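Local coordinates for antifreeze protein (Uncultured bacterium, PDB 6EIO) that probably binds ice crystals and restrains their growth, apparently through two faces of its beta-solenoid, as an antifreeze protein of the ice-binding-like family, at residues 44-47 with 48-52; 78-81 with 82-85; 94-97 with 98-102; 116-119 with 120-124. All coordinates share one frame; numbering follows the deposited sequence. Where two conformers were deposited one is given.

Interaction 1: 44-47 with 48-52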
loop_
_atom_site.group_PDB
_atom_site.type_symbol
_atom_site.label_atom_id
_atom_site.label_comp_id
_atom_site.label_asym_id
_atom_site.label_seq_id
_atom_site.Cartn_x
_atom_site.Cartn_y
_atom_site.Cartn_z
ATOM N N VAL A 44 -7.213 -11.309 -10.516
ATOM C CA VAL A 44 -6.204 -10.361 -10.973
ATOM C C VAL A 44 -6.387 -10.175 -12.470
ATOM O O VAL A 44 -6.530 -11.157 -13.202
ATOM C CB VAL A 44 -4.777 -10.853 -10.680
ATOM C CG1 VAL A 44 -3.754 -9.882 -11.259
ATOM C CG2 VAL A 44 -4.579 -11.027 -9.182
ATOM N N THR A 45 -6.355 -8.929 -12.928
ATOM C CA THR A 45 -6.431 -8.638 -14.351
ATOM C C THR A 45 -5.313 -7.680 -14.707
ATOM O O THR A 45 -5.173 -6.633 -14.081
ATOM C CB THR A 45 -7.784 -8.004 -14.732
ATOM O OG1 THR A 45 -8.853 -8.892 -14.400
ATOM C CG2 THR A 45 -7.861 -7.710 -16.221
ATOM N N ASN A 46 -4.552 -8.019 -15.734
ATOM C CA ASN A 46 -3.482 -7.182 -16.224
ATOM C C ASN A 46 -3.640 -6.932 -17.715
ATOM O O ASN A 46 -4.037 -7.812 -18.480
ATOM C CB ASN A 46 -2.136 -7.841 -16.006
ATOM C CG ASN A 46 -1.038 -7.000 -16.564
ATOM O OD1 ASN A 46 -0.804 -5.897 -16.063
ATOM N ND2 ASN A 46 -0.424 -7.449 -17.666
ATOM N N THR A 47 -3.246 -5.721 -18.111
ATOM C CA THR A 47 -3.123 -5.280 -19.488
ATOM C C THR A 47 -1.690 -4.795 -19.726
ATOM O O THR A 47 -1.163 -3.994 -18.939
ATOM C CB THR A 47 -4.136 -4.113 -19.726
ATOM O OG1 THR A 47 -5.464 -4.611 -19.474
ATOM C CG2 THR A 47 -4.043 -3.579 -21.145
ATOM N N GLY A 48 -1.076 -5.251 -20.817
ATOM C CA GLY A 48 0.211 -4.724 -21.218
ATOM C C GLY A 48 1.394 -5.140 -20.347
ATOM O O GLY A 48 1.324 -6.056 -19.547
ATOM N N ALA A 49 2.561 -4.504 -20.569
ATOM C CA ALA A 49 3.875 -5.000 -20.098
ATOM C C ALA A 49 4.210 -4.693 -18.626
ATOM O O ALA A 49 5.317 -4.245 -18.293
ATOM C CB ALA A 49 4.995 -4.455 -20.991
ATOM N N THR A 50 3.245 -4.915 -17.750
ATOM C CA THR A 50 3.474 -4.843 -16.325
ATOM C C THR A 50 4.626 -5.751 -15.936
ATOM O O THR A 50 4.789 -6.842 -16.486
ATOM C CB THR A 50 2.194 -5.269 -15.613
ATOM O OG1 THR A 50 1.223 -4.244 -15.850
ATOM C CG2 THR A 50 2.364 -5.482 -14.102
ATOM N N ASN A 51 5.422 -5.291 -14.975
ATOM C CA ASN A 51 6.479 -6.111 -14.410
ATOM C C ASN A 51 6.345 -6.061 -12.895
ATOM O O ASN A 51 6.313 -4.975 -12.313
ATOM C CB ASN A 51 7.860 -5.620 -14.846
ATOM C CG ASN A 51 8.942 -6.641 -14.547
ATOM O OD1 ASN A 51 9.211 -7.526 -15.362
ATOM N ND2 ASN A 51 9.576 -6.525 -13.396
ATOM N N ILE A 52 6.304 -7.236 -12.280
ATOM C CA ILE A 52 6.288 -7.382 -10.823
ATOM C C ILE A 52 7.584 -8.052 -10.408
ATOM O O ILE A 52 7.902 -9.134 -10.904
ATOM C CB ILE A 52 5.086 -8.230 -10.362
ATOM C CG1 ILE A 52 3.761 -7.552 -10.710
ATOM C CG2 ILE A 52 5.185 -8.514 -8.872
ATOM C CD1 ILE A 52 2.560 -8.479 -10.606
#
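The carboxamide of N46 meets the turn that follows it through both of its polar atoms. OD1 of N46 accepts from the hydroxyl OG1 of T50 at 2.6 Å; this donor stands at a C=O...O angle of 138° and is slightly tilted from the carbonyl plane. On the nitrogen side, ND2 of N46 donates a hydrogen bond to the carbonyl O of G48 at 2.9 Å. That bond is fairly straight, 160° at the hydrogen, and G48 O lies close to the amide plane. With CG anti to its own backbone N (chi1 178°), the amide of N46 is carried over the inside of the bend, where N46 and T50 run past each other in opposite directions. CB of T50 also comes within 3.1 Å of N46 OD1.

The bend is one corner of the parallel beta-solenoid of ice-binding-like proteins: strand 43-47 ends here, and the chain passes into strand 51-53 on the next face of the coil. G48 turns it with a positive phi, and A49 is the centre of an inverse gamma turn, closed by a weak bond from T50 N to G48 O, 2.9 Å.

Neighbouring coils set the first shell in place. ND2 of N46 has a second acceptor in G66 O, so the amide is bonded to the adjoining coil as well as to its own turn. OG1 of T50 receives a hydrogen bond from the backbone N of N224, while M221 of strand 219-222 touches the side chains of both N46 and T50.

Interaction 2: 78-81 with 82-85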
loop_
_atom_site.group_PDB
_atom_site.type_symbol
_atom_site.label_atom_id
_atom_site.label_comp_id
_atom_site.label_asym_id
_atom_site.label_seq_id
_atom_site.Cartn_x
_atom_site.Cartn_y
_atom_site.Cartn_z
ATOM N N ILE A 78 -1.425 -19.378 -6.187
ATOM C CA ILE A 78 -2.878 -19.354 -6.333
ATOM C C ILE A 78 -3.455 -20.494 -5.507
ATOM O O ILE A 78 -3.221 -21.673 -5.796
ATOM C CB ILE A 78 -3.344 -19.470 -7.789
ATOM C CG1 ILE A 78 -2.748 -18.359 -8.647
ATOM C CG2 ILE A 78 -4.865 -19.438 -7.833
ATOM C CD1 ILE A 78 -3.088 -18.474 -10.119
ATOM N N ASN A 79 -4.193 -20.148 -4.456
ATOM C CA ASN A 79 -4.909 -21.139 -3.654
ATOM C C ASN A 79 -3.993 -22.249 -3.153
ATOM O O ASN A 79 -4.400 -23.399 -3.021
ATOM C CB ASN A 79 -6.124 -21.692 -4.400
ATOM C CG ASN A 79 -7.165 -20.630 -4.592
ATOM O OD1 ASN A 79 -7.398 -19.837 -3.670
ATOM N ND2 ASN A 79 -7.756 -20.552 -5.775
ATOM N N ASP A 80 -2.768 -21.896 -2.831
ATOM C CA ASP A 80 -1.804 -22.825 -2.287
ATOM C C ASP A 80 -1.522 -22.482 -0.824
ATOM O O ASP A 80 -2.114 -21.573 -0.234
ATOM C CB ASP A 80 -0.567 -22.866 -3.184
ATOM C CG ASP A 80 0.277 -21.606 -3.120
ATOM O OD1 ASP A 80 -0.195 -20.581 -2.591
ATOM O OD2 ASP A 80 1.439 -21.665 -3.615
ATOM N N ALA A 81 -0.622 -23.230 -0.209
ATOM C CA ALA A 81 -0.412 -23.052 1.214
ATOM C C ALA A 81 0.001 -21.613 1.546
ATOM O O ALA A 81 -0.510 -20.994 2.496
ATOM C CB ALA A 81 0.653 -24.039 1.677
ATOM N N ILE A 82 0.958 -21.068 0.796
ATOM C CA ILE A 82 1.464 -19.737 1.104
ATOM C C ILE A 82 0.399 -18.679 0.827
ATOM O O ILE A 82 0.201 -17.770 1.651
ATOM C CB ILE A 82 2.797 -19.461 0.364
ATOM C CG1 ILE A 82 3.898 -20.346 0.917
ATOM C CG2 ILE A 82 3.174 -17.997 0.450
ATOM C CD1 ILE A 82 5.207 -20.275 0.178
ATOM N N ALA A 83 -0.297 -18.758 -0.314
ATOM C CA ALA A 83 -1.325 -17.753 -0.582
ATOM C C ALA A 83 -2.423 -17.798 0.467
ATOM O O ALA A 83 -2.913 -16.750 0.910
ATOM C CB ALA A 83 -1.946 -17.927 -1.965
ATOM N N ASN A 84 -2.851 -19.000 0.852
ATOM C CA ASN A 84 -3.951 -19.086 1.800
ATOM C C ASN A 84 -3.547 -18.499 3.149
ATOM O O ASN A 84 -4.329 -17.786 3.790
ATOM C CB ASN A 84 -4.417 -20.533 1.941
ATOM C CG ASN A 84 -5.133 -21.045 0.694
ATOM O OD1 ASN A 84 -5.403 -20.327 -0.264
ATOM N ND2 ASN A 84 -5.392 -22.335 0.701
ATOM N N GLN A 85 -2.321 -18.784 3.603
ATOM C CA GLN A 85 -1.863 -18.196 4.855
ATOM C C GLN A 85 -1.710 -16.683 4.713
ATOM O O GLN A 85 -2.010 -15.923 5.646
ATOM C CB GLN A 85 -0.551 -18.831 5.326
ATOM C CG GLN A 85 -0.155 -18.370 6.720
ATOM C CD GLN A 85 -1.148 -18.786 7.772
ATOM O OE1 GLN A 85 -1.513 -19.959 7.846
ATOM N NE2 GLN A 85 -1.587 -17.848 8.596
HETATM O O HOH W 1 -8.328 -21.311 -1.458
HETATM O O HOH W 2 -6.814 -23.867 -1.321
HETATM O O HOH W 3 2.608 -22.685 -1.158
#
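The amide planes of N79 and N84 stand 50° apart, their side chains crossing at a slant. The two oxygens, N79 OD1 and N84 OD1, lie 4.0 Å apart without bonding to each other. A water bridges this gap, donating to the N79 oxygen and, weakly, to that of N84. N79 ND2 bonds to the carbonyl O of G61, and N84 OD1 is also hydrogen-bonded to S59 OG. A second water accepts from N84 ND2 and donates to the backbone O of N79. The third flat group, the carboxylate of D80, is met by A83 N on the syn side of OD1, 30° out of plane, with 2.9 Å between D80 OD1 and A83 N.

This is the N-cap of helix 81-99, which follows strand 76-78. D80 CG sits between its backbone N and carbonyl carbon (chi1 71°), a torsion that turns OD1 back to the first helical turn; CB of A83 lies 3.2 Å from D80 OD1. OD2 of D80 is bonded to H77 ND1 and, weakly, to a water that also accepts from I82 N. A negative carboxylate at this end would be expected to interact favourably with the helix dipole. The regular helical bonds then begin, N84 N to D80 O at 2.9 Å and Q85 N to A81 O at 3.1 Å.

Interaction 3: 94-97 with 98-102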
loop_
_atom_site.group_PDB
_atom_site.type_symbol
_atom_site.label_atom_id
_atom_site.label_comp_id
_atom_site.label_asym_id
_atom_site.label_seq_id
_atom_site.Cartn_x
_atom_site.Cartn_y
_atom_site.Cartn_z
ATOM N N TYR A 94 -4.681 -5.941 8.430
ATOM C CA TYR A 94 -5.728 -4.954 8.215
ATOM C C TYR A 94 -6.413 -4.596 9.532
ATOM O O TYR A 94 -6.620 -3.423 9.852
ATOM C CB TYR A 94 -6.734 -5.547 7.229
ATOM C CG TYR A 94 -7.926 -4.665 6.930
ATOM C CD1 TYR A 94 -9.033 -4.638 7.782
ATOM C CD2 TYR A 94 -7.962 -3.872 5.784
ATOM C CE1 TYR A 94 -10.141 -3.855 7.489
ATOM C CE2 TYR A 94 -9.065 -3.086 5.494
ATOM C CZ TYR A 94 -10.152 -3.075 6.342
ATOM O OH TYR A 94 -11.219 -2.291 6.020
ATOM N N ASN A 95 -6.790 -5.621 10.296
ATOM C CA ASN A 95 -7.496 -5.381 11.549
ATOM C C ASN A 95 -6.592 -4.675 12.556
ATOM O O ASN A 95 -7.056 -3.798 13.302
ATOM C CB ASN A 95 -8.022 -6.698 12.118
ATOM C CG ASN A 95 -9.163 -7.309 11.325
ATOM O OD1 ASN A 95 -9.375 -8.545 11.389
ATOM N ND2 ASN A 95 -9.917 -6.503 10.625
ATOM N N ASP A 96 -5.311 -5.046 12.603
ATOM C CA ASP A 96 -4.344 -4.369 13.465
ATOM C C ASP A 96 -4.278 -2.890 13.108
ATOM O O ASP A 96 -4.466 -2.006 13.951
ATOM C CB ASP A 96 -2.987 -5.087 13.271
ATOM C CG ASP A 96 -1.810 -4.450 13.991
ATOM O OD1 ASP A 96 -2.013 -3.617 14.883
ATOM O OD2 ASP A 96 -0.664 -4.782 13.617
ATOM N N ALA A 97 -4.053 -2.610 11.832
ATOM C CA ALA A 97 -3.961 -1.230 11.370
ATOM C C ALA A 97 -5.213 -0.445 11.718
ATOM O O ALA A 97 -5.125 0.685 12.202
ATOM C CB ALA A 97 -3.722 -1.214 9.860
ATOM N N ALA A 98 -6.391 -1.027 11.463
ATOM C CA ALA A 98 -7.647 -0.307 11.647
ATOM C C ALA A 98 -7.961 -0.056 13.117
ATOM O O ALA A 98 -8.699 0.884 13.435
ATOM C CB ALA A 98 -8.788 -1.093 11.005
ATOM N N ALA A 99 -7.459 -0.894 14.019
ATOM C CA ALA A 99 -7.793 -0.791 15.430
ATOM C C ALA A 99 -6.887 0.154 16.189
ATOM O O ALA A 99 -7.201 0.502 17.331
ATOM C CB ALA A 99 -7.715 -2.167 16.090
ATOM N N ARG A 100 -5.775 0.581 15.612
ATOM C CA ARG A 100 -4.849 1.398 16.375
ATOM C C ARG A 100 -5.482 2.723 16.767
ATOM O O ARG A 100 -6.203 3.337 15.982
ATOM C CB ARG A 100 -3.579 1.624 15.592
ATOM C CG ARG A 100 -2.875 0.323 15.468
ATOM C CD ARG A 100 -1.603 0.447 14.765
ATOM N NE ARG A 100 -0.925 -0.844 14.741
ATOM C CZ ARG A 100 0.392 -0.969 14.691
ATOM N NH1 ARG A 100 1.160 0.113 14.662
ATOM N NH2 ARG A 100 0.951 -2.174 14.615
ATOM N N VAL A 101 -5.196 3.153 17.994
ATOM C CA VAL A 101 -5.631 4.446 18.502
ATOM C C VAL A 101 -4.498 5.053 19.314
ATOM O O VAL A 101 -3.690 4.339 19.905
ATOM C CB VAL A 101 -6.901 4.348 19.381
ATOM C CG1 VAL A 101 -8.115 3.962 18.556
ATOM C CG2 VAL A 101 -6.699 3.362 20.530
ATOM N N ALA A 102 -4.456 6.380 19.364
ATOM C CA ALA A 102 -3.522 7.087 20.215
ATOM C C ALA A 102 -4.098 8.455 20.512
ATOM O O ALA A 102 -4.750 9.066 19.667
ATOM C CB ALA A 102 -2.170 7.262 19.526
#
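Y94 starts the contact through its backbone: its O accepts from A98 N at 2.9 Å, and CB of A98 lies 3.4 Å from Y94 O. Its ring has ND2 of N95 at the edge and a cation-pi partner in R215. At N95 the pattern is already slackening, as A99 N makes a weak bond to N95 O and a second weak one to D96 O.

D96 carries the side-chain contact. With CG anti to the backbone N (chi1 175°), its carboxylate is met side-on by R100: NE of R100 bonds to D96 OD1 at 3.0 Å, and NH2 of R100 to D96 OD2 at 3.2 Å. NE comes from above the carboxylate plane, 45° out of it, whereas OD1 is almost in the guanidinium plane; the two planes are 46° apart. This i to i+4 salt bridge spans the last turn of helix 81-99, which lies alongside the beta-solenoid. R100 is extended from CG to NE, and its NH1 and NH2 also bond to the carbonyls of T26 and P27 respectively.

A97 offers its O to a weak bond from R100 N and a further one from Q150 NE2, while its side chain touches Q177 of strand 174-178.

Interaction 4: 116-119 with 120-124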
loop_
_atom_site.group_PDB
_atom_site.type_symbol
_atom_site.label_atom_id
_atom_site.label_comp_id
_atom_site.label_asym_id
_atom_site.label_seq_id
_atom_site.Cartn_x
_atom_site.Cartn_y
_atom_site.Cartn_z
ATOM N N THR A 116 3.366 17.370 4.123
ATOM C CA THR A 116 4.342 16.509 4.756
ATOM C C THR A 116 3.711 15.841 5.964
ATOM O O THR A 116 3.123 16.493 6.823
ATOM C CB THR A 116 5.567 17.282 5.192
ATOM O OG1 THR A 116 6.336 17.547 4.032
ATOM C CG2 THR A 116 6.393 16.453 6.166
ATOM N N LEU A 117 3.829 14.541 6.011
ATOM C CA LEU A 117 3.373 13.730 7.131
ATOM C C LEU A 117 4.594 13.229 7.887
ATOM O O LEU A 117 5.446 12.536 7.324
ATOM C CB LEU A 117 2.514 12.567 6.644
ATOM C CG LEU A 117 1.284 12.952 5.831
ATOM C CD1 LEU A 117 0.483 11.714 5.466
ATOM C CD2 LEU A 117 0.423 13.958 6.586
ATOM N N THR A 118 4.665 13.574 9.163
ATOM C CA THR A 118 5.680 13.091 10.078
ATOM C C THR A 118 5.196 11.797 10.741
ATOM O O THR A 118 4.058 11.358 10.543
ATOM C CB THR A 118 6.011 14.216 11.073
ATOM O OG1 THR A 118 4.793 14.770 11.588
ATOM C CG2 THR A 118 6.779 15.344 10.380
ATOM N N PRO A 119 6.067 11.104 11.491
ATOM C CA PRO A 119 5.717 9.746 11.938
ATOM C C PRO A 119 4.507 9.722 12.853
ATOM O O PRO A 119 4.268 10.644 13.638
ATOM C CB PRO A 119 6.978 9.281 12.666
ATOM C CG PRO A 119 8.087 10.043 11.971
ATOM C CD PRO A 119 7.486 11.407 11.760
ATOM N N GLY A 120 3.767 8.622 12.783
ATOM C CA GLY A 120 2.659 8.394 13.696
ATOM C C GLY A 120 1.453 7.813 13.000
ATOM O O GLY A 120 1.581 7.072 12.013
ATOM N N LEU A 121 0.286 8.122 13.562
ATOM C CA LEU A 121 -0.994 7.525 13.215
ATOM C C LEU A 121 -1.917 8.620 12.696
ATOM O O LEU A 121 -2.080 9.669 13.349
ATOM C CB LEU A 121 -1.602 6.883 14.466
ATOM C CG LEU A 121 -2.944 6.170 14.278
ATOM C CD1 LEU A 121 -2.857 5.034 13.278
ATOM C CD2 LEU A 121 -3.438 5.665 15.624
ATOM N N TYR A 122 -2.535 8.354 11.548
ATOM C CA TYR A 122 -3.429 9.280 10.874
ATOM C C TYR A 122 -4.739 8.575 10.586
ATOM O O TYR A 122 -4.739 7.390 10.225
ATOM C CB TYR A 122 -2.822 9.735 9.551
ATOM C CG TYR A 122 -1.556 10.536 9.733
ATOM C CD1 TYR A 122 -0.302 9.919 9.810
ATOM C CD2 TYR A 122 -1.613 11.913 9.871
ATOM C CE1 TYR A 122 0.853 10.656 9.993
ATOM C CE2 TYR A 122 -0.471 12.664 10.054
ATOM C CZ TYR A 122 0.767 12.036 10.101
ATOM O OH TYR A 122 1.874 12.823 10.267
ATOM N N LYS A 123 -5.841 9.315 10.697
ATOM C CA LYS A 123 -7.161 8.764 10.430
ATOM C C LYS A 123 -7.960 9.699 9.533
ATOM O O LYS A 123 -8.160 10.877 9.858
ATOM C CB LYS A 123 -7.930 8.537 11.728
ATOM C CG LYS A 123 -9.316 7.982 11.523
ATOM C CD LYS A 123 -9.997 7.699 12.849
ATOM C CE LYS A 123 -11.262 6.878 12.655
ATOM N NZ LYS A 123 -10.986 5.569 11.979
ATOM N N SER A 124 -8.444 9.141 8.430
ATOM C CA SER A 124 -9.368 9.809 7.523
ATOM C C SER A 124 -10.739 9.169 7.652
ATOM O O SER A 124 -10.893 7.962 7.451
ATOM C CB SER A 124 -8.882 9.694 6.082
ATOM O OG SER A 124 -9.759 10.383 5.204
#
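Y122 overlaps L117 obliquely, the ring's CE2 lying 3.8 Å from CD2 of the leucine. The hydroxyl end covers the backbone side of the same residue, with Y122 OH 3.7 Å from L117 CB and 3.6 Å from L117 CA. Beyond the ring, OH donates to the backbone carbonyl of T118: Y122 OH to T118 O is 2.6 Å. The C=O...O angle is 125° and the donor is tilted 29° from the carbonyl plane. Seen from the ring, T118 O lies at its edge and in its plane, with Y122 CE1 3.3 Å from T118 O. The CG of Y122 is anti to the carbonyl carbon (chi1 -65°), which sends the phenol back across the bend to the strand before it.

That bend, T118 and P119, joins strand 116-117 to strand 120-124, and the two strands pair with different neighbours, as consecutive faces of a beta-solenoid do. L117 exchanges backbone hydrogen bonds with T136 and D138, whereas G120 does so with I146 and V148. G120 itself takes a positive-phi conformation suited to glycine, next to the carbonyl O of P119. The phenol thus ties the inside of the corner to a main-chain oxygen. Further packing comes from V135 and F137 on L117, from I18 on Y122 and from F147 on P119.

In the fold
Interactions 1 and 4 are both corners of the solenoid, about 31 Å apart between centres and on opposite sides of the chain's centre. Each has a side chain bonded to a turn carbonyl, but interaction 1 is a partly buried amide and hydroxyl network, whereas the buried interaction 4 combines one phenol bond with apolar packing. Interactions 2 and 3 lie toward the two ends of helix 81-99, about 25 Å apart between centres: a hydrated surface cap at its start, a partly buried salt bridge at its finish. Interactions 3 and 4 touch, since CD2 of L121 packs 3.6 Å from O of R100, joining the helix exit to the coil.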